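Local coordinates for pectate lyase/Amb allergen (Acidovorax citrulli, PDB 4HWV), which probably cleaves pectate by beta-elimination as a calcium-binding, secreted lyase of polysaccharide lyase family 1, at residues A[24-29]-A[323-328]; A[77-82]-A[162-167]; A[88-93]-A[153-158]; A[183-188]-A[229-234]. One frame throughout, in Å; residues are numbered along the deposited sequence. Where two conformers were deposited one is given.

Interaction 1 of 4, residues A[24-29]-A[323-328]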
loop_
_atom_site.group_PDB
_atom_site.type_symbol
_atom_site.label_atom_id
_atom_site.label_comp_id
_atom_site.label_asym_id
_atom_site.label_seq_id
_atom_site.Cartn_x
_atom_site.Cartn_y
_atom_site.Cartn_z
ATOM N N THR A 24 -17.490 -9.452 25.377
ATOM C CA THR A 24 -18.399 -10.576 25.214
ATOM C C THR A 24 -17.569 -11.837 24.991
ATOM O O THR A 24 -16.336 -11.774 24.938
ATOM C CB THR A 24 -19.256 -10.354 23.957
ATOM O OG1 THR A 24 -18.383 -9.984 22.883
ATOM C CG2 THR A 24 -20.308 -9.276 24.177
ATOM N N GLY A 25 -18.226 -12.982 24.827
ATOM C CA GLY A 25 -17.518 -14.217 24.510
ATOM C C GLY A 25 -16.559 -14.660 25.600
ATOM O O GLY A 25 -16.777 -14.381 26.776
ATOM N N TRP A 26 -15.516 -15.392 25.230
ATOM C CA TRP A 26 -14.653 -15.960 26.245
ATOM C C TRP A 26 -13.992 -14.887 27.129
ATOM O O TRP A 26 -13.730 -15.135 28.302
ATOM C CB TRP A 26 -13.589 -16.820 25.588
ATOM C CG TRP A 26 -13.949 -18.248 25.293
ATOM C CD1 TRP A 26 -13.851 -18.867 24.073
ATOM C CD2 TRP A 26 -14.351 -19.264 26.230
ATOM N NE1 TRP A 26 -14.176 -20.196 24.192
ATOM C CE2 TRP A 26 -14.470 -20.476 25.502
ATOM C CE3 TRP A 26 -14.595 -19.279 27.617
ATOM C CZ2 TRP A 26 -14.842 -21.679 26.109
ATOM C CZ3 TRP A 26 -14.954 -20.480 28.212
ATOM C CH2 TRP A 26 -15.077 -21.656 27.459
ATOM N N ALA A 27 -13.727 -13.701 26.587
ATOM C CA ALA A 27 -13.147 -12.612 27.387
ATOM C C ALA A 27 -14.076 -12.165 28.529
ATOM O O ALA A 27 -13.635 -11.494 29.467
ATOM C CB ALA A 27 -12.790 -11.419 26.518
ATOM N N SER A 28 -15.362 -12.497 28.436
ATOM C CA SER A 28 -16.324 -12.128 29.480
ATOM C C SER A 28 -16.520 -13.229 30.522
ATOM O O SER A 28 -17.244 -13.034 31.497
ATOM C CB SER A 28 -17.662 -11.745 28.852
ATOM O OG SER A 28 -18.398 -12.876 28.401
ATOM N N HIS A 29 -15.879 -14.380 30.335
ATOM C CA HIS A 29 -16.096 -15.509 31.227
ATOM C C HIS A 29 -15.147 -15.430 32.413
ATOM O O HIS A 29 -14.008 -15.041 32.248
ATOM C CB HIS A 29 -15.862 -16.807 30.455
ATOM C CG HIS A 29 -16.068 -18.027 31.293
ATOM N ND1 HIS A 29 -17.305 -18.610 31.480
ATOM C CD2 HIS A 29 -15.199 -18.730 32.057
ATOM C CE1 HIS A 29 -17.180 -19.635 32.305
ATOM N NE2 HIS A 29 -15.914 -19.728 32.674
ATOM N N LYS A 323 -8.690 -20.370 24.571
ATOM C CA LYS A 323 -10.119 -20.134 24.417
ATOM C C LYS A 323 -10.328 -18.779 23.762
ATOM O O LYS A 323 -9.981 -17.739 24.344
ATOM C CB LYS A 323 -10.814 -20.181 25.776
ATOM C CG LYS A 323 -10.817 -21.591 26.376
ATOM C CD LYS A 323 -11.319 -21.561 27.821
ATOM C CE LYS A 323 -11.544 -22.949 28.439
ATOM N NZ LYS A 323 -10.283 -23.728 28.461
ATOM N N VAL A 324 -10.869 -18.785 22.540
ATOM C CA VAL A 324 -10.967 -17.570 21.735
ATOM C C VAL A 324 -12.350 -17.503 21.088
ATOM O O VAL A 324 -12.865 -18.513 20.576
ATOM C CB VAL A 324 -9.900 -17.537 20.607
ATOM C CG1 VAL A 324 -9.941 -16.207 19.872
ATOM C CG2 VAL A 324 -8.519 -17.780 21.177
ATOM N N THR A 325 -12.962 -16.318 21.132
ATOM C CA THR A 325 -14.214 -16.057 20.430
ATOM C C THR A 325 -13.983 -15.008 19.348
ATOM O O THR A 325 -13.399 -13.955 19.623
ATOM C CB THR A 325 -15.260 -15.494 21.394
ATOM O OG1 THR A 325 -15.450 -16.403 22.498
ATOM C CG2 THR A 325 -16.574 -15.244 20.667
ATOM N N PHE A 326 -14.444 -15.291 18.136
ATOM C CA PHE A 326 -14.451 -14.307 17.036
ATOM C C PHE A 326 -15.904 -14.038 16.658
ATOM O O PHE A 326 -16.607 -14.959 16.241
ATOM C CB PHE A 326 -13.815 -14.869 15.747
ATOM C CG PHE A 326 -12.325 -15.086 15.791
ATOM C CD1 PHE A 326 -11.789 -16.264 16.318
ATOM C CD2 PHE A 326 -11.471 -14.155 15.204
ATOM C CE1 PHE A 326 -10.416 -16.508 16.283
ATOM C CE2 PHE A 326 -10.090 -14.390 15.168
ATOM C CZ PHE A 326 -9.565 -15.576 15.709
ATOM N N HIS A 327 -16.352 -12.786 16.733
ATOM C CA HIS A 327 -17.683 -12.482 16.233
ATOM C C HIS A 327 -17.798 -11.077 15.674
ATOM O O HIS A 327 -17.144 -10.144 16.154
ATOM C CB HIS A 327 -18.795 -12.767 17.278
ATOM C CG HIS A 327 -18.863 -11.798 18.415
ATOM N ND1 HIS A 327 -19.582 -10.623 18.350
ATOM C CD2 HIS A 327 -18.353 -11.859 19.667
ATOM C CE1 HIS A 327 -19.514 -10.002 19.518
ATOM N NE2 HIS A 327 -18.768 -10.728 20.334
ATOM N N GLY A 328 -18.640 -10.941 14.654
ATOM C CA GLY A 328 -18.924 -9.646 14.069
ATOM C C GLY A 328 -17.789 -9.082 13.245
ATOM O O GLY A 328 -17.779 -7.897 12.922
#

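Interaction 2 of 4, residues A[77-82]-A[162-167]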
loop_
_atom_site.group_PDB
_atom_site.type_symbol
_atom_site.label_atom_id
_atom_site.label_comp_id
_atom_site.label_asym_id
_atom_site.label_seq_id
_atom_site.Cartn_x
_atom_site.Cartn_y
_atom_site.Cartn_z
ATOM N N ALA A 77 -0.603 -1.509 37.051
ATOM C CA ALA A 77 -1.791 -0.794 37.538
ATOM C C ALA A 77 -2.741 -0.443 36.382
ATOM O O ALA A 77 -2.302 -0.227 35.256
ATOM C CB ALA A 77 -1.370 0.456 38.270
ATOM N N PRO A 78 -4.052 -0.343 36.667
ATOM C CA PRO A 78 -4.995 0.042 35.606
ATOM C C PRO A 78 -4.592 1.347 34.917
ATOM O O PRO A 78 -4.230 2.339 35.562
ATOM C CB PRO A 78 -6.312 0.210 36.366
ATOM C CG PRO A 78 -6.180 -0.796 37.536
ATOM C CD PRO A 78 -4.730 -0.678 37.937
ATOM N N LYS A 79 -4.630 1.331 33.592
ATOM C CA LYS A 79 -4.238 2.489 32.800
ATOM C C LYS A 79 -5.083 2.570 31.542
ATOM O O LYS A 79 -5.490 1.557 30.957
ATOM C CB LYS A 79 -2.747 2.433 32.429
ATOM C CG LYS A 79 -2.416 1.328 31.413
ATOM C CD LYS A 79 -0.937 0.987 31.325
ATOM C CE LYS A 79 -0.428 0.264 32.564
ATOM N NZ LYS A 79 -1.211 -0.997 32.854
ATOM N N VAL A 80 -5.319 3.803 31.107
ATOM C CA VAL A 80 -6.031 4.082 29.876
ATOM C C VAL A 80 -5.119 4.910 29.006
ATOM O O VAL A 80 -4.673 5.993 29.396
ATOM C CB VAL A 80 -7.353 4.824 30.153
ATOM C CG1 VAL A 80 -7.988 5.297 28.852
ATOM C CG2 VAL A 80 -8.294 3.907 30.935
ATOM N N ILE A 81 -4.819 4.375 27.820
ATOM C CA ILE A 81 -3.866 4.992 26.908
ATOM C C ILE A 81 -4.609 5.265 25.601
ATOM O O ILE A 81 -5.016 4.334 24.893
ATOM C CB ILE A 81 -2.647 4.067 26.661
ATOM C CG1 ILE A 81 -1.927 3.765 27.983
ATOM C CG2 ILE A 81 -1.708 4.700 25.649
ATOM C CD1 ILE A 81 -0.930 2.627 27.890
ATOM N N ARG A 82 -4.791 6.548 25.295
ATOM C CA ARG A 82 -5.499 6.951 24.089
ATOM C C ARG A 82 -4.494 7.276 22.998
ATOM O O ARG A 82 -3.492 7.944 23.252
ATOM C CB ARG A 82 -6.430 8.132 24.366
ATOM C CG ARG A 82 -7.487 7.777 25.397
ATOM C CD ARG A 82 -8.631 8.773 25.477
ATOM N NE ARG A 82 -9.529 8.398 26.566
ATOM C CZ ARG A 82 -10.586 7.597 26.440
ATOM N NH1 ARG A 82 -10.922 7.063 25.266
ATOM N NH2 ARG A 82 -11.303 7.321 27.519
ATOM N N SER A 162 5.895 -4.394 24.810
ATOM C CA SER A 162 5.304 -5.171 25.892
ATOM C C SER A 162 4.087 -4.461 26.502
ATOM O O SER A 162 4.180 -3.306 26.940
ATOM C CB SER A 162 6.362 -5.404 26.973
ATOM O OG SER A 162 5.847 -6.221 27.998
ATOM N N VAL A 163 2.956 -5.157 26.541
ATOM C CA VAL A 163 1.735 -4.598 27.141
ATOM C C VAL A 163 1.447 -5.289 28.469
ATOM O O VAL A 163 1.302 -6.506 28.516
ATOM C CB VAL A 163 0.522 -4.755 26.196
ATOM C CG1 VAL A 163 -0.729 -4.166 26.824
ATOM C CG2 VAL A 163 0.818 -4.083 24.853
ATOM N N PRO A 164 1.386 -4.521 29.564
ATOM C CA PRO A 164 1.201 -5.110 30.899
ATOM C C PRO A 164 -0.273 -5.263 31.291
ATOM O O PRO A 164 -1.178 -4.907 30.538
ATOM C CB PRO A 164 1.874 -4.074 31.808
ATOM C CG PRO A 164 1.507 -2.761 31.139
ATOM C CD PRO A 164 1.601 -3.061 29.639
ATOM N N ASP A 165 -0.504 -5.791 32.490
ATOM C CA ASP A 165 -1.848 -6.012 33.020
ATOM C C ASP A 165 -2.677 -4.746 33.042
ATOM O O ASP A 165 -2.156 -3.634 33.193
ATOM C CB ASP A 165 -1.782 -6.505 34.468
ATOM C CG ASP A 165 -0.900 -7.727 34.625
ATOM O OD1 ASP A 165 0.335 -7.590 34.482
ATOM O OD2 ASP A 165 -1.435 -8.821 34.889
ATOM N N ASN A 166 -3.989 -4.933 32.945
ATOM C CA ASN A 166 -4.933 -3.863 33.242
ATOM C C ASN A 166 -4.713 -2.649 32.355
ATOM O O ASN A 166 -4.649 -1.515 32.818
ATOM C CB ASN A 166 -4.889 -3.485 34.727
ATOM C CG ASN A 166 -5.113 -4.671 35.635
ATOM O OD1 ASN A 166 -6.068 -5.420 35.463
ATOM N ND2 ASN A 166 -4.230 -4.846 36.610
ATOM N N THR A 167 -4.617 -2.907 31.056
ATOM C CA THR A 167 -4.322 -1.861 30.098
ATOM C C THR A 167 -5.420 -1.738 29.072
ATOM O O THR A 167 -5.840 -2.744 28.485
ATOM C CB THR A 167 -3.007 -2.177 29.357
ATOM O OG1 THR A 167 -1.947 -2.261 30.315
ATOM C CG2 THR A 167 -2.668 -1.089 28.329
#

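Interaction 3 of 4, residues A[88-93]-A[153-158]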
loop_
_atom_site.group_PDB
_atom_site.type_symbol
_atom_site.label_atom_id
_atom_site.label_comp_id
_atom_site.label_asym_id
_atom_site.label_seq_id
_atom_site.Cartn_x
_atom_site.Cartn_y
_atom_site.Cartn_z
ATOM N N ASP A 88 4.287 5.222 14.648
ATOM C CA ASP A 88 5.162 4.336 13.899
ATOM C C ASP A 88 6.066 3.642 14.907
ATOM O O ASP A 88 6.845 4.285 15.617
ATOM C CB ASP A 88 6.008 5.181 12.940
ATOM C CG ASP A 88 6.849 4.346 11.977
ATOM O OD1 ASP A 88 6.824 3.099 12.057
ATOM O OD2 ASP A 88 7.557 4.959 11.155
ATOM N N LEU A 89 5.983 2.314 14.955
ATOM C CA LEU A 89 6.799 1.551 15.896
ATOM C C LEU A 89 8.202 1.236 15.391
ATOM O O LEU A 89 9.047 0.837 16.184
ATOM C CB LEU A 89 6.097 0.249 16.308
ATOM C CG LEU A 89 4.769 0.437 17.057
ATOM C CD1 LEU A 89 4.152 -0.921 17.343
ATOM C CD2 LEU A 89 4.967 1.264 18.348
ATOM N N ASN A 90 8.452 1.393 14.084
ATOM C CA ASN A 90 9.764 1.055 13.511
ATOM C C ASN A 90 10.646 2.296 13.509
ATOM O O ASN A 90 11.094 2.768 12.455
ATOM C CB ASN A 90 9.600 0.451 12.111
ATOM C CG ASN A 90 10.891 -0.140 11.573
ATOM O OD1 ASN A 90 11.586 -0.874 12.265
ATOM N ND2 ASN A 90 11.212 0.186 10.336
ATOM N N VAL A 91 10.887 2.829 14.709
ATOM C CA VAL A 91 11.672 4.057 14.887
ATOM C C VAL A 91 12.619 3.914 16.070
ATOM O O VAL A 91 12.367 3.107 16.976
ATOM C CB VAL A 91 10.789 5.301 15.081
ATOM C CG1 VAL A 91 9.783 5.433 13.926
ATOM C CG2 VAL A 91 10.060 5.259 16.428
ATOM N N ASP A 92 13.683 4.706 16.074
ATOM C CA ASP A 92 14.647 4.642 17.163
ATOM C C ASP A 92 14.239 5.547 18.334
ATOM O O ASP A 92 13.110 6.060 18.367
ATOM C CB ASP A 92 16.089 4.922 16.676
ATOM C CG ASP A 92 16.290 6.354 16.216
ATOM O OD1 ASP A 92 15.447 7.230 16.526
ATOM O OD2 ASP A 92 17.321 6.637 15.561
ATOM N N GLY A 93 15.132 5.705 19.315
ATOM C CA GLY A 93 14.844 6.493 20.499
ATOM C C GLY A 93 14.664 7.978 20.239
ATOM O O GLY A 93 14.230 8.710 21.133
ATOM N N GLU A 153 17.429 -9.285 15.410
ATOM C CA GLU A 153 17.304 -9.183 16.856
ATOM C C GLU A 153 17.131 -7.739 17.309
ATOM O O GLU A 153 16.336 -7.457 18.206
ATOM C CB GLU A 153 18.505 -9.810 17.553
ATOM C CG GLU A 153 18.371 -9.788 19.067
ATOM C CD GLU A 153 17.261 -10.680 19.549
ATOM O OE1 GLU A 153 17.016 -11.743 18.934
ATOM O OE2 GLU A 153 16.628 -10.320 20.546
ATOM N N LEU A 154 17.879 -6.820 16.697
ATOM C CA LEU A 154 17.697 -5.399 16.990
ATOM C C LEU A 154 16.305 -4.945 16.538
ATOM O O LEU A 154 15.615 -4.275 17.293
ATOM C CB LEU A 154 18.811 -4.552 16.355
ATOM C CG LEU A 154 18.704 -3.036 16.594
ATOM C CD1 LEU A 154 18.630 -2.712 18.090
ATOM C CD2 LEU A 154 19.862 -2.295 15.948
ATOM N N GLN A 155 15.865 -5.325 15.337
ATOM C CA GLN A 155 14.512 -4.945 14.935
ATOM C C GLN A 155 13.456 -5.489 15.900
ATOM O O GLN A 155 12.522 -4.773 16.252
ATOM C CB GLN A 155 14.207 -5.345 13.469
ATOM C CG GLN A 155 12.808 -4.896 13.044
ATOM C CD GLN A 155 12.578 -4.934 11.550
ATOM O OE1 GLN A 155 12.887 -5.932 10.901
ATOM N NE2 GLN A 155 12.071 -3.837 10.993
ATOM N N ARG A 156 13.619 -6.740 16.328
ATOM C CA ARG A 156 12.692 -7.325 17.294
ATOM C C ARG A 156 12.570 -6.461 18.547
ATOM O O ARG A 156 11.467 -6.189 19.031
ATOM C CB ARG A 156 13.149 -8.729 17.668
ATOM C CG ARG A 156 12.180 -9.425 18.596
ATOM C CD ARG A 156 12.709 -10.779 19.044
ATOM N NE ARG A 156 12.806 -11.788 17.978
ATOM C CZ ARG A 156 11.805 -12.569 17.571
ATOM N NH1 ARG A 156 10.592 -12.444 18.092
ATOM N NH2 ARG A 156 12.017 -13.489 16.637
ATOM N N ARG A 157 13.712 -5.998 19.053
ATOM C CA ARG A 157 13.737 -5.208 20.275
ATOM C C ARG A 157 13.184 -3.788 20.087
ATOM O O ARG A 157 12.821 -3.120 21.065
ATOM C CB ARG A 157 15.152 -5.195 20.830
ATOM C CG ARG A 157 15.577 -6.613 21.292
ATOM C CD ARG A 157 17.053 -6.766 21.641
ATOM N NE ARG A 157 17.368 -6.001 22.834
ATOM C CZ ARG A 157 18.163 -4.940 22.832
ATOM N NH1 ARG A 157 18.728 -4.563 21.698
ATOM N NH2 ARG A 157 18.400 -4.270 23.959
ATOM N N VAL A 158 13.062 -3.344 18.839
ATOM C CA VAL A 158 12.468 -2.054 18.542
ATOM C C VAL A 158 10.958 -2.186 18.310
ATOM O O VAL A 158 10.167 -1.442 18.881
ATOM C CB VAL A 158 13.152 -1.436 17.305
ATOM C CG1 VAL A 158 12.429 -0.186 16.834
ATOM C CG2 VAL A 158 14.594 -1.102 17.630
#

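Interaction 4 of 4, residues A[183-188]-A[229-234]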
loop_
_atom_site.group_PDB
_atom_site.type_symbol
_atom_site.label_atom_id
_atom_site.label_comp_id
_atom_site.label_asym_id
_atom_site.label_seq_id
_atom_site.Cartn_x
_atom_site.Cartn_y
_atom_site.Cartn_z
ATOM N N LEU A 183 2.387 -5.592 19.153
ATOM C CA LEU A 183 2.046 -5.558 20.563
ATOM C C LEU A 183 2.200 -6.965 21.130
ATOM O O LEU A 183 1.718 -7.944 20.537
ATOM C CB LEU A 183 0.608 -5.080 20.785
ATOM C CG LEU A 183 0.297 -3.674 20.282
ATOM C CD1 LEU A 183 -1.154 -3.317 20.631
ATOM C CD2 LEU A 183 1.281 -2.646 20.843
ATOM N N MET A 184 2.890 -7.061 22.261
ATOM C CA MET A 184 3.138 -8.340 22.890
ATOM C C MET A 184 2.368 -8.397 24.204
ATOM O O MET A 184 2.681 -7.686 25.153
ATOM C CB MET A 184 4.642 -8.502 23.094
ATOM C CG MET A 184 5.061 -9.823 23.673
ATOM S SD MET A 184 4.789 -11.197 22.521
ATOM C CE MET A 184 5.706 -10.681 21.061
ATOM N N LEU A 185 1.333 -9.231 24.235
ATOM C CA LEU A 185 0.481 -9.282 25.421
ATOM C C LEU A 185 1.027 -10.299 26.411
ATOM O O LEU A 185 0.703 -11.499 26.346
ATOM C CB LEU A 185 -0.996 -9.532 25.063
ATOM C CG LEU A 185 -1.583 -8.655 23.946
ATOM C CD1 LEU A 185 -3.106 -8.798 23.909
ATOM C CD2 LEU A 185 -1.192 -7.178 24.041
ATOM N N GLY A 186 1.875 -9.802 27.303
ATOM C CA GLY A 186 2.569 -10.643 28.260
ATOM C C GLY A 186 3.877 -11.185 27.696
ATOM O O GLY A 186 4.066 -11.319 26.474
ATOM N N THR A 187 4.805 -11.471 28.593
ATOM C CA THR A 187 6.085 -12.054 28.219
ATOM C C THR A 187 6.295 -13.291 29.102
ATOM O O THR A 187 5.613 -13.458 30.115
ATOM C CB THR A 187 7.249 -11.046 28.405
ATOM O OG1 THR A 187 7.312 -10.659 29.782
ATOM C CG2 THR A 187 7.050 -9.802 27.563
ATOM N N PRO A 188 7.239 -14.173 28.730
ATOM C CA PRO A 188 7.370 -15.405 29.520
ATOM C C PRO A 188 7.752 -15.152 30.958
ATOM O O PRO A 188 7.310 -15.896 31.829
ATOM C CB PRO A 188 8.483 -16.180 28.809
ATOM C CG PRO A 188 9.019 -15.297 27.757
ATOM C CD PRO A 188 8.029 -14.215 27.491
ATOM N N ILE A 229 -0.538 -8.213 16.757
ATOM C CA ILE A 229 -0.724 -8.507 18.179
ATOM C C ILE A 229 -0.404 -9.985 18.401
ATOM O O ILE A 229 -0.906 -10.856 17.662
ATOM C CB ILE A 229 -2.176 -8.232 18.657
ATOM C CG1 ILE A 229 -2.602 -6.777 18.372
ATOM C CG2 ILE A 229 -2.304 -8.543 20.151
ATOM C CD1 ILE A 229 -4.069 -6.509 18.694
ATOM N N SER A 230 0.443 -10.261 19.393
ATOM C CA SER A 230 0.746 -11.632 19.804
ATOM C C SER A 230 0.188 -11.840 21.198
ATOM O O SER A 230 0.420 -11.007 22.096
ATOM C CB SER A 230 2.256 -11.863 19.845
ATOM O OG SER A 230 2.866 -11.620 18.583
ATOM N N VAL A 231 -0.538 -12.943 21.388
ATOM C CA VAL A 231 -1.146 -13.251 22.670
ATOM C C VAL A 231 -0.640 -14.619 23.143
ATOM O O VAL A 231 -1.295 -15.635 22.929
ATOM C CB VAL A 231 -2.683 -13.223 22.599
ATOM C CG1 VAL A 231 -3.273 -13.242 24.005
ATOM C CG2 VAL A 231 -3.161 -11.987 21.825
ATOM N N ALA A 232 0.543 -14.630 23.754
ATOM C CA ALA A 232 1.151 -15.878 24.225
ATOM C C ALA A 232 1.134 -15.984 25.745
ATOM O O ALA A 232 1.255 -17.075 26.291
ATOM C CB ALA A 232 2.603 -16.010 23.684
ATOM N N HIS A 233 0.971 -14.850 26.424
ATOM C CA HIS A 233 1.109 -14.809 27.892
ATOM C C HIS A 233 0.126 -13.844 28.506
ATOM O O HIS A 233 0.441 -13.176 29.482
ATOM C CB HIS A 233 2.541 -14.454 28.322
ATOM C CG HIS A 233 3.551 -15.451 27.854
ATOM N ND1 HIS A 233 3.688 -16.692 28.440
ATOM C CD2 HIS A 233 4.442 -15.414 26.830
ATOM C CE1 HIS A 233 4.621 -17.377 27.798
ATOM N NE2 HIS A 233 5.102 -16.620 26.825
ATOM N N ALA A 234 -1.074 -13.798 27.940
ATOM C CA ALA A 234 -2.142 -12.957 28.478
ATOM C C ALA A 234 -3.439 -13.723 28.550
ATOM O O ALA A 234 -3.763 -14.494 27.650
ATOM C CB ALA A 234 -2.348 -11.701 27.635
HETATM O O HOH W 1 2.553 -12.693 24.337
#

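Interaction 1 of 4, residues A[24-29]-A[323-328]
Trp26 and Thr24 fasten an N-terminal loop, with its short 3-10 turn 26-28, onto strand 324-327 of the right-handed parallel beta-helix, the fold of this lyase family; Gly25 and Thr325 mark the closest backbone approach. Two polar bonds join the segments. Trp26 N donates to Thr325 OG1 over 2.9 Å, with an N-H...O angle of 158°. That hydroxyl sits beside its own backbone N and anti to the carbonyl carbon (chi1 -56°), and it also bonds to the Tyr460 hydroxyl, which ties the C-terminal region into the same place. Farther along the strand, Thr24 OG1 meets the edge of the His327 ring near its plane, 2.7 Å from NE2; the two side chains cross at about a right angle, and either partner could supply the proton. Tyr349 stacks on the His327 ring.

The apolar part is the lysine chain laid over the indole. Lys323 CB stands 3.5 Å from the centroid of the five-membered ring and only 2° off its normal, a CH-pi contact, while Lys323 CD continues over the six-membered ring, 3.8 Å from Trp26 CH2. The bend at chi4 lifts the ammonium group away from the face: Lys323 NZ lies 5.7 Å from the centroid of the six-membered ring, at most a weak cation-pi attraction.

Within the loop, Gly25 O accepts from both the backbone N and the side chain of Ser28, which braces the turn carrying the indole. Ser28 OG reaches this oxygen over 2.7 Å, in the carbonyl plane and on a lone pair.

Interaction 2 of 4, residues A[77-82]-A[162-167]
Lys79 NZ donates to Thr167 OG1 over 2.9 Å, joining strand 79-83 of the right-handed parallel beta-helix to the turn that leads from strand 160-163 into strand 167-171. The ammonium group also donates to Ala77 O at 2.7 Å and to Asp75 O, so one charged nitrogen draws together the approach to its own strand and the facing turn; a further bond to Asn166 O is weak. Bends at chi3 (70°) and chi4 (56°) fold the lysine chain back to these acceptors. Thr167 OG1 in turn donates to Pro164 O at 2.8 Å, from well above the carbonyl plane, and this bond helps set the rotation of the hydroxyl that receives the lysine.

Backbone pairing begins here. Lys79 N donates to Asn166 O at 2.9 Å, and Lys79 and Thr167 form a parallel bridge with both side chains on the same face. The same oxygen receives a CH...O contact from Pro78 CA. The Asn166 side chain turns to other partners, with OD1 bonded to Asn194 and ND2 to Lys76 O.

Packing surrounds this polar cluster. Helix 50-57 adds Leu57 against Pro164, Thr167 and Ile81. The Pro164 ring lies against the end of the lysine chain, CG being 3.9 Å from Lys79 CE, and Ile81 CD1 reaches Thr167 CG2 at 4.1 Å.

Interaction 3 of 4, residues A[88-93]-A[153-158]
Gln155 of helix 143-159 reaches toward Asn90 in the loop that follows strand 86-88, joining the helix to a turn at the edge of the beta-helix. From CB the glutamine chain leaves anti to its backbone N and stays extended through CG and CD, which carries the amide across to the loop, while Tyr103 of helix 100-105 packs beside the side chain. At the tip the amide divides its work. OE1 accepts from Asp208 N, outside the two segments, and NE2 donates to Asn90 OD1 at 3.3 Å with an N-H...O angle of 161°.

The acceptor lies almost in the Gln155 amide plane, but the donor stands 51° out of the Asn90 carbonyl plane, and the two amides are turned 45° to each other. The bond is therefore straight at hydrogen but poorly directed at oxygen. Asn90 OD1 has a second, stronger partner in the Tyr103 hydroxyl.

The loop is shaped locally: Asp88 OD1 accepts from Asn90 N at 3.1 Å in an Asx turn, and Asn90 is the centre of an inverse gamma turn. This curl presents two carbonyls to Val158, whose CG1 lies 3.3 Å from Val91 O and 3.6 Å from Leu89 O. Leu89 O takes the weak bond from Val91 N, whereas Val91 O is buried against the methyl with no polar partner in the model.

The chemistry implies a modest direct join: one long amide bond and a methyl set against carbonyl oxygens, with Tyr103 and Asp208 providing further polar ties for the two amides.

Interaction 4 of 4, residues A[183-188]-A[229-234]
Leu185 N donates to Ser230 O and Ser230 N to Leu183 O, each over 2.9 Å, with N-H...O angles of 169° and 172°. These bonds pair successive rungs of the right-handed parallel beta-helix; the short strand axes run 4.9 Å apart at 14°.

Beyond the paired part the chain leaves strict register. His233 N makes only a weak bond to Leu185 O, and a water bridges the segments by donating to Gly186 O and accepting from Ala232 N.

Leu183, Leu185 and Ile229 turn inward against Ile197 and Ile195 of strand 192-198. Leu185 CD1 sits between two methyls, 3.9 Å from Ile229 CG2 and 3.8 Å from Val231 CG2, while its CB meets Ala234 CB.

On the other face, Met184, in one of its two conformers, bends to bring SD against Ser230 CB. Ser230 OG bonds to Asp227 and Asn182; since Asp227 binds calcium, this serine is a second-shell residue that probably helps position that carboxylate. At the far end Pro188 lies over the His233 ring, its CA 3.8 Å from the ring centroid in a CH-pi contact.

How the interactions relate
Interactions 2 and 4 meet where strand 160-163 neighbours strand 182-185: Val163 N lies 2.9 Å from Met184 O, a probable hydrogen bond, and Val163 CB packs on Leu185 CD2. Interaction 4 has the most regular ladder and an aliphatic interior, and lies nearest the calcium; interaction 2, farther from the chain's centre, relies on a lysine gripping oxygens where pairing starts. Helix 143-159 of interaction 3 runs straight into strand 160-163 of interaction 2, yet its buried contact is mostly amide and methyl. Interaction 1, partly buried, clamps an N-terminal loop by aromatic and hydroxyl contacts, its centre about 31 Å from that of interaction 3.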